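Local coordinates for cell surface protein (Putative S-layer protein) (Clostridioides difficile R20291, PDB 5NJL), which sits in the cell wall as a three-domain surface protein, mediates cell adhesion in vitro and probably acts as an adhesin, at residues I9-A14 / K62-L67; Y40-G45 / V75-K80; N70-V75 / E208-N213; N239-S244 / K263-S268. All blocks are in the same frame, centred on the assembly; numbering follows the deposited sequence.

Interaction 1. Residues I9-A14 / K62-L67. With SO4 (sulfate ion), chain H; SO4 (sulfate ion), chain J.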
# COMPACT_ATOMS: atom_id res chain seq x y z
N ILE A 9 -14.95 2.80 -13.08
CA ILE A 9 -15.58 1.80 -13.93
C ILE A 9 -17.09 2.00 -13.95
O ILE A 9 -17.65 2.72 -13.12
CB ILE A 9 -15.23 0.36 -13.46
CG1 ILE A 9 -15.73 0.09 -12.03
CG2 ILE A 9 -13.73 0.12 -13.56
CD1 ILE A 9 -15.73 -1.38 -11.67
N THR A 10 -17.74 1.36 -14.91
CA THR A 10 -19.19 1.38 -14.98
C THR A 10 -19.79 0.29 -14.09
O THR A 10 -19.10 -0.67 -13.69
CB THR A 10 -19.68 1.15 -16.41
OG1 THR A 10 -19.33 -0.17 -16.83
CG2 THR A 10 -19.05 2.19 -17.37
N LYS A 11 -21.08 0.42 -13.81
CA LYS A 11 -21.80 -0.63 -13.11
C LYS A 11 -21.72 -1.96 -13.85
O LYS A 11 -21.54 -3.00 -13.21
CB LYS A 11 -23.26 -0.19 -12.89
CG LYS A 11 -24.16 -1.27 -12.30
CD LYS A 11 -25.49 -0.65 -11.88
CE LYS A 11 -26.46 -1.74 -11.48
NZ LYS A 11 -27.63 -1.15 -10.81
N LYS A 12 -21.82 -1.96 -15.18
CA LYS A 12 -21.66 -3.19 -15.97
C LYS A 12 -20.27 -3.83 -15.79
O LYS A 12 -20.15 -5.05 -15.70
CB LYS A 12 -21.80 -2.93 -17.48
CG LYS A 12 -23.13 -2.42 -18.02
CD LYS A 12 -22.93 -2.08 -19.50
CE LYS A 12 -24.10 -1.33 -20.10
NZ LYS A 12 -23.84 -1.00 -21.54
N GLU A 13 -19.24 -2.99 -15.76
CA GLU A 13 -17.86 -3.47 -15.57
C GLU A 13 -17.58 -3.97 -14.13
O GLU A 13 -16.62 -4.70 -13.90
CB GLU A 13 -16.86 -2.36 -15.93
CG GLU A 13 -16.78 -2.09 -17.42
CD GLU A 13 -16.01 -0.81 -17.78
OE1 GLU A 13 -15.88 0.12 -16.95
OE2 GLU A 13 -15.55 -0.75 -18.92
N ALA A 14 -18.42 -3.56 -13.18
CA ALA A 14 -18.29 -4.00 -11.78
C ALA A 14 -18.45 -5.52 -11.59
O ALA A 14 -18.03 -6.06 -10.57
CB ALA A 14 -19.25 -3.24 -10.88
N LYS A 62 -24.95 -6.42 -3.21
CA LYS A 62 -26.23 -5.76 -2.94
C LYS A 62 -26.23 -4.25 -3.28
O LYS A 62 -27.19 -3.73 -3.85
CB LYS A 62 -26.66 -5.95 -1.49
CG LYS A 62 -28.11 -5.58 -1.22
CD LYS A 62 -28.51 -5.85 0.23
CE LYS A 62 -29.90 -5.26 0.50
NZ LYS A 62 -30.31 -5.42 1.92
N LEU A 63 -25.15 -3.57 -2.90
CA LEU A 63 -25.02 -2.14 -3.13
C LEU A 63 -24.85 -1.82 -4.61
O LEU A 63 -25.47 -0.89 -5.10
CB LEU A 63 -23.87 -1.56 -2.30
CG LEU A 63 -24.14 -1.47 -0.79
CD1 LEU A 63 -22.86 -1.26 0.02
CD2 LEU A 63 -25.11 -0.35 -0.47
N VAL A 64 -24.01 -2.60 -5.30
CA VAL A 64 -23.79 -2.45 -6.74
C VAL A 64 -25.11 -2.70 -7.48
O VAL A 64 -25.53 -1.86 -8.28
CB VAL A 64 -22.70 -3.40 -7.27
CG1 VAL A 64 -22.65 -3.39 -8.80
CG2 VAL A 64 -21.34 -3.01 -6.69
N ASN A 65 -25.78 -3.81 -7.19
CA ASN A 65 -27.08 -4.12 -7.84
C ASN A 65 -28.13 -3.02 -7.67
O ASN A 65 -28.90 -2.75 -8.59
CB ASN A 65 -27.66 -5.46 -7.37
CG ASN A 65 -26.82 -6.66 -7.78
OD1 ASN A 65 -25.96 -6.56 -8.65
ND2 ASN A 65 -27.06 -7.81 -7.12
N ALA A 66 -28.17 -2.38 -6.50
CA ALA A 66 -29.14 -1.34 -6.23
C ALA A 66 -28.71 0.07 -6.68
O ALA A 66 -29.43 1.03 -6.43
CB ALA A 66 -29.48 -1.33 -4.75
N LEU A 67 -27.54 0.21 -7.30
CA LEU A 67 -26.99 1.53 -7.60
C LEU A 67 -27.86 2.22 -8.66
O LEU A 67 -28.10 1.65 -9.73
CB LEU A 67 -25.56 1.39 -8.12
CG LEU A 67 -24.74 2.64 -8.33
CD1 LEU A 67 -24.64 3.44 -7.05
CD2 LEU A 67 -23.37 2.25 -8.86
S SO4 H . -29.43 -1.17 -14.11
O1 SO4 H . -29.78 -2.09 -13.00
O2 SO4 H . -30.55 -1.20 -15.09
O3 SO4 H . -28.20 -1.67 -14.76
O4 SO4 H . -29.26 0.22 -13.61
S SO4 J . -21.78 -0.11 -24.34
O1 SO4 J . -22.10 1.31 -24.02
O2 SO4 J . -22.90 -0.74 -25.08
O3 SO4 J . -20.56 -0.13 -25.18
O4 SO4 J . -21.55 -0.86 -23.08
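Lys11 reaches from the end of strand 5-10 to the C-terminal end of helix 57-65, where its ammonium group meets a row of backbone carbonyls. Two full hydrogen bonds hold it: NZ of Lys11 lies 3.0 Å from O of Asn65 and likewise 3.0 Å from O of Leu67. They differ in direction. The ammonium sits in the carbonyl plane of Leu67, on a lone pair, but stands above the carbonyl plane of Asn65, 63° out of it. A third, weak bond runs from Lys11 NZ to O of Val64 at 3.4 Å. The reach depends on a fully stretched chain, with CG anti to the backbone N (chi1 174°) and every later torsion extended, so that CE also passes alongside the Val64 carbonyl.

The apolar share is small. Ala14 CB touches the CG1 branch of Val64 at 4.0 Å, and both side chains also rest on Ile211 of strand 204-212.

Anions add to the polar side. Lys11 NZ donates to O1 of a sulfate at 3.2 Å, an ion also held by Asn213, while Lys12 NZ binds O4 of a second sulfate at 2.8 Å. Within 9-14, Glu13 N donates to Thr10 OG1, an ST motif at the turn leaving the strand, and Glu13 OE1 accepts in return from Thr10 N.

The Val64 and Asn65 carbonyls lie at the negative end of the helix dipole, so the Lys11 ammonium probably offsets that polarity and would be favoured in its charged form, with the sulfate as a further counter-charge.

Interaction 2. Residues Y40-G45 / V75-K80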
# COMPACT_ATOMS: atom_id res chain seq x y z
N TYR A 40 -7.35 -8.89 3.64
CA TYR A 40 -7.84 -7.66 3.02
C TYR A 40 -8.99 -7.02 3.76
O TYR A 40 -9.83 -7.71 4.40
CB TYR A 40 -8.17 -7.91 1.54
CG TYR A 40 -6.96 -8.29 0.75
CD1 TYR A 40 -6.12 -7.29 0.19
CD2 TYR A 40 -6.58 -9.62 0.58
CE1 TYR A 40 -4.98 -7.63 -0.51
CE2 TYR A 40 -5.44 -9.96 -0.11
CZ TYR A 40 -4.64 -8.96 -0.66
OH TYR A 40 -3.51 -9.30 -1.34
N GLU A 41 -9.00 -5.68 3.72
CA GLU A 41 -10.04 -4.88 4.30
C GLU A 41 -10.69 -4.14 3.15
O GLU A 41 -10.03 -3.35 2.45
CB GLU A 41 -9.51 -3.88 5.33
CG GLU A 41 -10.61 -3.10 6.04
CD GLU A 41 -10.08 -2.21 7.15
OE1 GLU A 41 -9.62 -2.73 8.17
OE2 GLU A 41 -10.12 -0.98 7.02
N ILE A 42 -11.98 -4.40 2.96
CA ILE A 42 -12.74 -3.78 1.86
C ILE A 42 -13.72 -2.83 2.48
O ILE A 42 -14.44 -3.18 3.44
CB ILE A 42 -13.50 -4.83 1.03
CG1 ILE A 42 -12.59 -5.97 0.61
CG2 ILE A 42 -14.17 -4.17 -0.19
CD1 ILE A 42 -11.39 -5.58 -0.21
N LYS A 43 -13.76 -1.60 1.96
CA LYS A 43 -14.71 -0.63 2.42
C LYS A 43 -15.53 -0.14 1.21
O LYS A 43 -15.05 -0.13 0.08
CB LYS A 43 -14.03 0.56 3.09
CG LYS A 43 -13.29 0.26 4.37
CD LYS A 43 -12.81 1.58 4.96
CE LYS A 43 -11.84 1.36 6.10
NZ LYS A 43 -11.68 2.62 6.89
N VAL A 44 -16.78 0.17 1.47
CA VAL A 44 -17.74 0.59 0.42
C VAL A 44 -18.57 1.72 0.98
O VAL A 44 -18.97 1.68 2.15
CB VAL A 44 -18.68 -0.56 -0.01
CG1 VAL A 44 -19.58 -0.13 -1.16
CG2 VAL A 44 -17.89 -1.77 -0.43
N GLY A 45 -18.80 2.75 0.17
CA GLY A 45 -19.72 3.83 0.55
C GLY A 45 -20.02 4.74 -0.64
O GLY A 45 -19.40 4.61 -1.71
N VAL A 75 -15.33 1.95 -3.73
CA VAL A 75 -14.80 0.74 -3.08
C VAL A 75 -13.30 0.96 -2.83
O VAL A 75 -12.57 1.27 -3.78
CB VAL A 75 -14.99 -0.51 -3.96
CG1 VAL A 75 -14.43 -1.75 -3.29
CG2 VAL A 75 -16.47 -0.71 -4.32
N THR A 76 -12.85 0.82 -1.58
CA THR A 76 -11.40 0.83 -1.29
C THR A 76 -10.91 -0.55 -0.86
O THR A 76 -11.62 -1.28 -0.18
CB THR A 76 -11.01 1.89 -0.26
OG1 THR A 76 -11.51 1.56 1.04
CG2 THR A 76 -11.56 3.26 -0.68
N ILE A 77 -9.74 -0.92 -1.36
CA ILE A 77 -9.11 -2.21 -1.10
C ILE A 77 -7.80 -1.89 -0.36
O ILE A 77 -6.92 -1.20 -0.91
CB ILE A 77 -8.82 -2.94 -2.40
CG1 ILE A 77 -10.13 -3.13 -3.21
CG2 ILE A 77 -8.09 -4.27 -2.17
CD1 ILE A 77 -9.92 -3.87 -4.51
N THR A 78 -7.72 -2.36 0.88
CA THR A 78 -6.54 -2.22 1.73
C THR A 78 -5.97 -3.62 2.07
O THR A 78 -6.70 -4.50 2.50
CB THR A 78 -6.90 -1.45 3.00
OG1 THR A 78 -7.46 -0.18 2.65
CG2 THR A 78 -5.67 -1.21 3.88
N ASP A 79 -4.68 -3.82 1.80
CA ASP A 79 -3.89 -4.94 2.32
C ASP A 79 -3.60 -4.63 3.78
O ASP A 79 -2.97 -3.62 4.10
CB ASP A 79 -2.63 -5.08 1.45
CG ASP A 79 -1.68 -6.16 1.88
OD1 ASP A 79 -1.91 -6.90 2.87
OD2 ASP A 79 -0.65 -6.31 1.19
N LYS A 80 -4.08 -5.47 4.70
CA LYS A 80 -3.83 -5.25 6.12
C LYS A 80 -2.37 -5.58 6.55
O LYS A 80 -2.04 -5.42 7.72
CB LYS A 80 -4.80 -6.05 7.00
CG LYS A 80 -6.26 -5.63 6.87
CD LYS A 80 -7.21 -6.62 7.56
CE LYS A 80 -7.32 -6.48 9.06
NZ LYS A 80 -7.64 -5.09 9.45
O HOH W 1 -10.23 -0.55 2.33
O HOH W 2 -10.37 -5.10 8.63
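Ile42 and Ile77 face each other as a non-hydrogen-bonded pair of antiparallel strands, their side chains side by side and pointing the same way. Between the strands, Glu41 pairs with Thr78 and Lys43 with Thr76 through reciprocal backbone bonds, the Glu41 N to Thr78 O bond being 2.9 Å long and almost straight (174°).

The isoleucine face is the tightly packed one. Ile42 spreads its two branches over two neighbours: CD1 lies 4.1 Å from CG2 of Ile77, and CG2, anti to the backbone N, lies 3.9 Å from CG1 of Val75. Val44 continues the apolar row, while the Tyr40 ring meets the Asp79 backbone at a slant, CD1 3.9 Å from its CA.

The other face, with the side chains of Glu41, Lys43, Thr76 and Thr78, is polar and wetter. One water bridges Glu41 O, Thr76 OG1 and Thr78 OG1. Farther out, Lys80, bent at its last two torsions, crosses Glu41 at about a right angle; its NZ forms a salt bridge with Glu41 OE1 at 3.3 Å, supplemented by a second bridging water, and Lys43 adds a long ion pair to Glu41 OE2.

Helix 14-25 covers the isoleucine face through Val21, Leu24 and Met25, while strands 52-54 and 204-212 flank the pair within the five-stranded mixed sheet.

Interaction 3. Residues N70-V75 / E208-N213. With SO4 (sulfate ion), chain H.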
# COMPACT_ATOMS: atom_id res chain seq x y z
N ASN A 70 -27.02 7.24 -12.85
CA ASN A 70 -26.12 8.37 -12.58
C ASN A 70 -25.76 8.53 -11.10
O ASN A 70 -25.41 9.63 -10.65
CB ASN A 70 -26.65 9.70 -13.19
CG ASN A 70 -26.01 10.05 -14.53
OD1 ASN A 70 -24.97 9.52 -14.90
ND2 ASN A 70 -26.63 10.94 -15.27
N LYS A 71 -25.82 7.43 -10.35
CA LYS A 71 -25.28 7.39 -8.98
C LYS A 71 -23.96 6.63 -9.02
O LYS A 71 -23.61 5.98 -10.02
CB LYS A 71 -26.25 6.72 -8.00
CG LYS A 71 -27.63 7.37 -7.92
CD LYS A 71 -27.55 8.80 -7.42
CE LYS A 71 -28.94 9.35 -7.18
NZ LYS A 71 -28.86 10.72 -6.63
N GLU A 72 -23.22 6.73 -7.92
CA GLU A 72 -21.94 6.06 -7.80
C GLU A 72 -21.67 5.51 -6.40
O GLU A 72 -22.30 5.90 -5.42
CB GLU A 72 -20.81 6.99 -8.23
CG GLU A 72 -20.69 8.26 -7.41
CD GLU A 72 -19.70 9.24 -8.02
OE1 GLU A 72 -19.82 9.56 -9.22
OE2 GLU A 72 -18.81 9.70 -7.27
N LEU A 73 -20.68 4.62 -6.37
CA LEU A 73 -20.28 3.89 -5.17
C LEU A 73 -18.75 3.89 -5.19
O LEU A 73 -18.16 3.75 -6.27
CB LEU A 73 -20.80 2.46 -5.29
CG LEU A 73 -21.12 1.57 -4.10
CD1 LEU A 73 -22.04 2.28 -3.12
CD2 LEU A 73 -21.75 0.28 -4.62
N ILE A 74 -18.11 4.04 -4.03
CA ILE A 74 -16.66 4.00 -3.92
C ILE A 74 -16.28 2.71 -3.19
O ILE A 74 -16.89 2.41 -2.18
CB ILE A 74 -16.12 5.20 -3.10
CG1 ILE A 74 -16.57 6.54 -3.72
CG2 ILE A 74 -14.60 5.17 -3.00
CD1 ILE A 74 -15.93 6.85 -5.05
N VAL A 75 -15.33 1.95 -3.73
CA VAL A 75 -14.80 0.74 -3.08
C VAL A 75 -13.30 0.96 -2.83
O VAL A 75 -12.57 1.27 -3.78
CB VAL A 75 -14.99 -0.51 -3.96
CG1 VAL A 75 -14.43 -1.75 -3.29
CG2 VAL A 75 -16.47 -0.71 -4.32
N GLU A 208 -8.67 2.46 -5.03
CA GLU A 208 -9.91 3.18 -4.80
C GLU A 208 -10.63 3.10 -6.15
O GLU A 208 -10.13 3.60 -7.15
CB GLU A 208 -9.58 4.62 -4.41
CG GLU A 208 -10.73 5.59 -4.24
CD GLU A 208 -10.26 7.04 -4.33
OE1 GLU A 208 -9.41 7.45 -3.48
OE2 GLU A 208 -10.71 7.77 -5.25
N ILE A 209 -11.76 2.39 -6.19
CA ILE A 209 -12.49 2.17 -7.44
C ILE A 209 -13.83 2.89 -7.31
O ILE A 209 -14.57 2.63 -6.37
CB ILE A 209 -12.72 0.69 -7.75
CG1 ILE A 209 -11.39 -0.07 -7.79
CG2 ILE A 209 -13.47 0.51 -9.07
CD1 ILE A 209 -11.17 -0.90 -6.55
N THR A 210 -14.11 3.80 -8.25
CA THR A 210 -15.39 4.51 -8.30
C THR A 210 -16.26 3.82 -9.34
O THR A 210 -15.87 3.67 -10.48
CB THR A 210 -15.19 6.00 -8.67
OG1 THR A 210 -14.30 6.58 -7.72
CG2 THR A 210 -16.53 6.76 -8.64
N ILE A 211 -17.43 3.34 -8.90
CA ILE A 211 -18.34 2.63 -9.76
C ILE A 211 -19.47 3.62 -10.09
O ILE A 211 -20.08 4.15 -9.19
CB ILE A 211 -18.95 1.39 -9.08
CG1 ILE A 211 -17.85 0.45 -8.56
CG2 ILE A 211 -19.81 0.62 -10.08
CD1 ILE A 211 -18.40 -0.59 -7.59
N LYS A 212 -19.70 3.85 -11.37
CA LYS A 212 -20.68 4.84 -11.82
C LYS A 212 -21.70 4.15 -12.68
O LYS A 212 -21.34 3.47 -13.65
CB LYS A 212 -19.99 5.94 -12.60
CG LYS A 212 -19.08 6.80 -11.74
CD LYS A 212 -18.38 7.88 -12.55
CE LYS A 212 -17.42 8.68 -11.67
NZ LYS A 212 -16.92 9.92 -12.31
N ASN A 213 -22.97 4.29 -12.33
CA ASN A 213 -24.03 3.74 -13.18
C ASN A 213 -24.37 4.79 -14.26
O ASN A 213 -25.38 5.50 -14.17
CB ASN A 213 -25.27 3.38 -12.37
CG ASN A 213 -26.28 2.59 -13.19
OD1 ASN A 213 -26.00 2.15 -14.31
ND2 ASN A 213 -27.45 2.36 -12.60
S SO4 H . -29.43 -1.17 -14.11
O1 SO4 H . -29.78 -2.09 -13.00
O2 SO4 H . -30.55 -1.20 -15.09
O3 SO4 H . -28.20 -1.67 -14.76
O4 SO4 H . -29.26 0.22 -13.61
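Asn70 N donates to Asn213 O at 2.7 Å, the shortest polar bond of the contact, made by the loop residues just outside the two strands. It is somewhat bent, 148° at the hydrogen, whereas the next bond, Asn213 N to Lys71 O at 2.9 Å, runs nearly along the C=O axis. Beyond this pair the antiparallel ladder becomes regular, Leu73 with Ile211 and Val75 with Ile209 each exchanging two backbone bonds; Ile211 N to Leu73 O is 2.8 Å and practically straight (178°).

On the buried face CG2 of Val75 meets CD1 of Ile211 at 3.8 Å, the side chains slanting across one another beneath helices 14-25 and 57-65. The opposite face mixes polar and apolar groups. Ile74 and Thr210 stand side by side, with CD1 of Ile74 against the CG2 methyl of Thr210 at 3.6 Å. Glu72 and Lys212 also run alongside, yet their charges do not close a salt bridge: Glu72 OE1 is nearer to CE of Lys212, at 3.5 Å, than to NZ, at 4.3 Å. Each charge has a salt-bridge partner on the second, four-stranded sheet, Lys263 for Glu72 and Glu273 for Lys212.

Asn213 ND2 also donates to O4 of a sulfate at 3.0 Å. The chemistry thus implies a central sheet pairing secured by backbone bonds and apolar packing, whose outward charges are spent on the neighbouring four-stranded sheet, probably helping to fix how the two sheets are set.

Interaction 4. Residues N239-S244 / K263-S268. With SO4 (sulfate ion), chain S.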
# COMPACT_ATOMS: atom_id res chain seq x y z
N ASN A 239 -29.22 20.56 -23.15
CA ASN A 239 -30.63 20.13 -23.16
C ASN A 239 -30.88 18.77 -22.48
O ASN A 239 -32.02 18.29 -22.43
CB ASN A 239 -31.17 20.11 -24.61
CG ASN A 239 -31.33 21.52 -25.19
OD1 ASN A 239 -31.77 22.43 -24.50
ND2 ASN A 239 -30.97 21.69 -26.46
N GLY A 240 -29.84 18.13 -21.95
CA GLY A 240 -30.05 16.94 -21.13
C GLY A 240 -30.86 17.29 -19.90
O GLY A 240 -30.88 18.44 -19.48
N THR A 241 -31.53 16.29 -19.32
CA THR A 241 -32.33 16.47 -18.12
C THR A 241 -31.59 15.94 -16.88
O THR A 241 -30.57 15.26 -17.01
CB THR A 241 -33.71 15.82 -18.25
OG1 THR A 241 -33.58 14.43 -18.54
CG2 THR A 241 -34.51 16.50 -19.38
N SER A 242 -32.10 16.31 -15.70
CA SER A 242 -31.50 15.96 -14.39
C SER A 242 -30.00 16.21 -14.39
O SER A 242 -29.21 15.30 -14.08
CB SER A 242 -31.80 14.52 -14.02
OG SER A 242 -33.17 14.21 -14.18
N LYS A 243 -29.62 17.41 -14.81
CA LYS A 243 -28.23 17.78 -14.94
C LYS A 243 -27.65 18.04 -13.55
O LYS A 243 -28.30 18.65 -12.71
CB LYS A 243 -28.08 19.06 -15.77
CG LYS A 243 -28.19 18.86 -17.27
CD LYS A 243 -28.07 20.19 -18.00
CE LYS A 243 -29.33 21.02 -17.82
NZ LYS A 243 -29.26 22.31 -18.56
N SER A 244 -26.45 17.54 -13.33
CA SER A 244 -25.63 17.99 -12.20
C SER A 244 -24.23 18.24 -12.74
O SER A 244 -23.65 17.37 -13.39
CB SER A 244 -25.64 16.99 -11.04
OG SER A 244 -25.00 15.79 -11.39
N LYS A 263 -23.28 15.23 -15.33
CA LYS A 263 -24.16 14.07 -15.37
C LYS A 263 -25.47 14.58 -15.93
O LYS A 263 -25.95 15.64 -15.53
CB LYS A 263 -24.38 13.49 -13.97
CG LYS A 263 -23.11 12.90 -13.36
CD LYS A 263 -23.35 12.26 -11.99
CE LYS A 263 -22.13 11.44 -11.57
NZ LYS A 263 -22.32 10.51 -10.41
N TYR A 264 -26.04 13.83 -16.86
CA TYR A 264 -27.36 14.16 -17.39
C TYR A 264 -28.04 12.93 -17.98
O TYR A 264 -27.39 11.91 -18.25
CB TYR A 264 -27.26 15.28 -18.43
CG TYR A 264 -26.59 14.90 -19.73
CD1 TYR A 264 -25.21 14.94 -19.86
CD2 TYR A 264 -27.34 14.52 -20.85
CE1 TYR A 264 -24.59 14.62 -21.06
CE2 TYR A 264 -26.73 14.18 -22.05
CZ TYR A 264 -25.36 14.23 -22.14
OH TYR A 264 -24.72 13.92 -23.31
N THR A 265 -29.34 13.06 -18.20
CA THR A 265 -30.12 12.05 -18.88
C THR A 265 -30.32 12.51 -20.34
O THR A 265 -30.79 13.64 -20.58
CB THR A 265 -31.43 11.86 -18.14
OG1 THR A 265 -31.13 11.44 -16.81
CG2 THR A 265 -32.31 10.80 -18.79
N ASP A 266 -29.93 11.65 -21.29
CA ASP A 266 -29.93 12.06 -22.70
C ASP A 266 -31.33 11.94 -23.28
O ASP A 266 -32.29 11.60 -22.57
CB ASP A 266 -28.83 11.36 -23.52
CG ASP A 266 -29.14 9.90 -23.90
OD1 ASP A 266 -30.29 9.40 -23.72
OD2 ASP A 266 -28.20 9.24 -24.40
N ALA A 267 -31.46 12.26 -24.56
CA ALA A 267 -32.77 12.27 -25.24
C ALA A 267 -33.50 10.92 -25.11
O ALA A 267 -34.71 10.91 -24.99
CB ALA A 267 -32.59 12.66 -26.70
N SER A 268 -32.76 9.80 -25.13
CA SER A 268 -33.36 8.45 -25.03
C SER A 268 -33.65 7.97 -23.59
O SER A 268 -34.17 6.87 -23.37
CB SER A 268 -32.49 7.40 -25.75
OG SER A 268 -31.23 7.19 -25.11
S SO4 S . -33.81 19.36 -15.79
O1 SO4 S . -34.30 20.20 -14.68
O2 SO4 S . -34.26 17.98 -15.52
O3 SO4 S . -34.40 19.81 -17.07
O4 SO4 S . -32.32 19.49 -15.86
O HOH W 3 -34.07 13.41 -21.06
O HOH W 4 -29.09 12.28 -15.00
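Backbone pairing of a short edge strand with its antiparallel neighbour joins 239-244 to 263-268, at the outer margin of the four-stranded mixed sheet and far from the chain's centre. Thr241 and Thr265 exchange two bonds, of which Thr265 N to Thr241 O is 2.8 Å long; Ser244 and Lys263 exchange another two, both 2.9 Å between backbone N and O. Between these pairs the register slips by one residue, a beta bulge in which the chain turns a corner at Ser242. At the bulge the Ser242 N-H points to O2 of a sulfate, 2.7 Å from the nitrogen and nearly in line (170°). A water links Ser242 O with Thr265 OG1.

Side chains meet mainly through their first atoms. Thr241 OG1, held between its backbone N and carbonyl carbon (chi1 58°), lies 3.4 Å from Thr265 CB, and Ser244 OG lies 3.5 Å from Lys263 CB. Tyr264 is buried, its CD2 coming within 3.6 Å of CA of Gly240, while its CB meets CG of Lys243 at 3.9 Å. Lys263 stretches away from the strand pair to form a salt bridge with Glu72, and Lys243 NZ bonds to the carbonyl of Ala238.

Interactions 1, 2 and 3 belong to one five-stranded sheet and its helices. Interactions 2 and 3 share Val75 and pair the two edges of strand 72-79 with strands 40-45 and 204-212, and Gly45 O lies 2.7 Å from Ile74 N where they join. Interaction 1 abuts interaction 3, their centres about 8 Å apart: Ile9 N is 2.9 Å from Thr210 O, and one sulfate is held from both contacts. It also touches interaction 2, Leu63 CD1 lying 3.7 Å from Val44 CG1. Interaction 4 sits on the second sheet, its centre about 32 Å from that of interaction 2, but meets interaction 3 through Lys263 NZ, 2.9 Å from Glu72 OE1. The sulfates probably come from the crystallisation liquor.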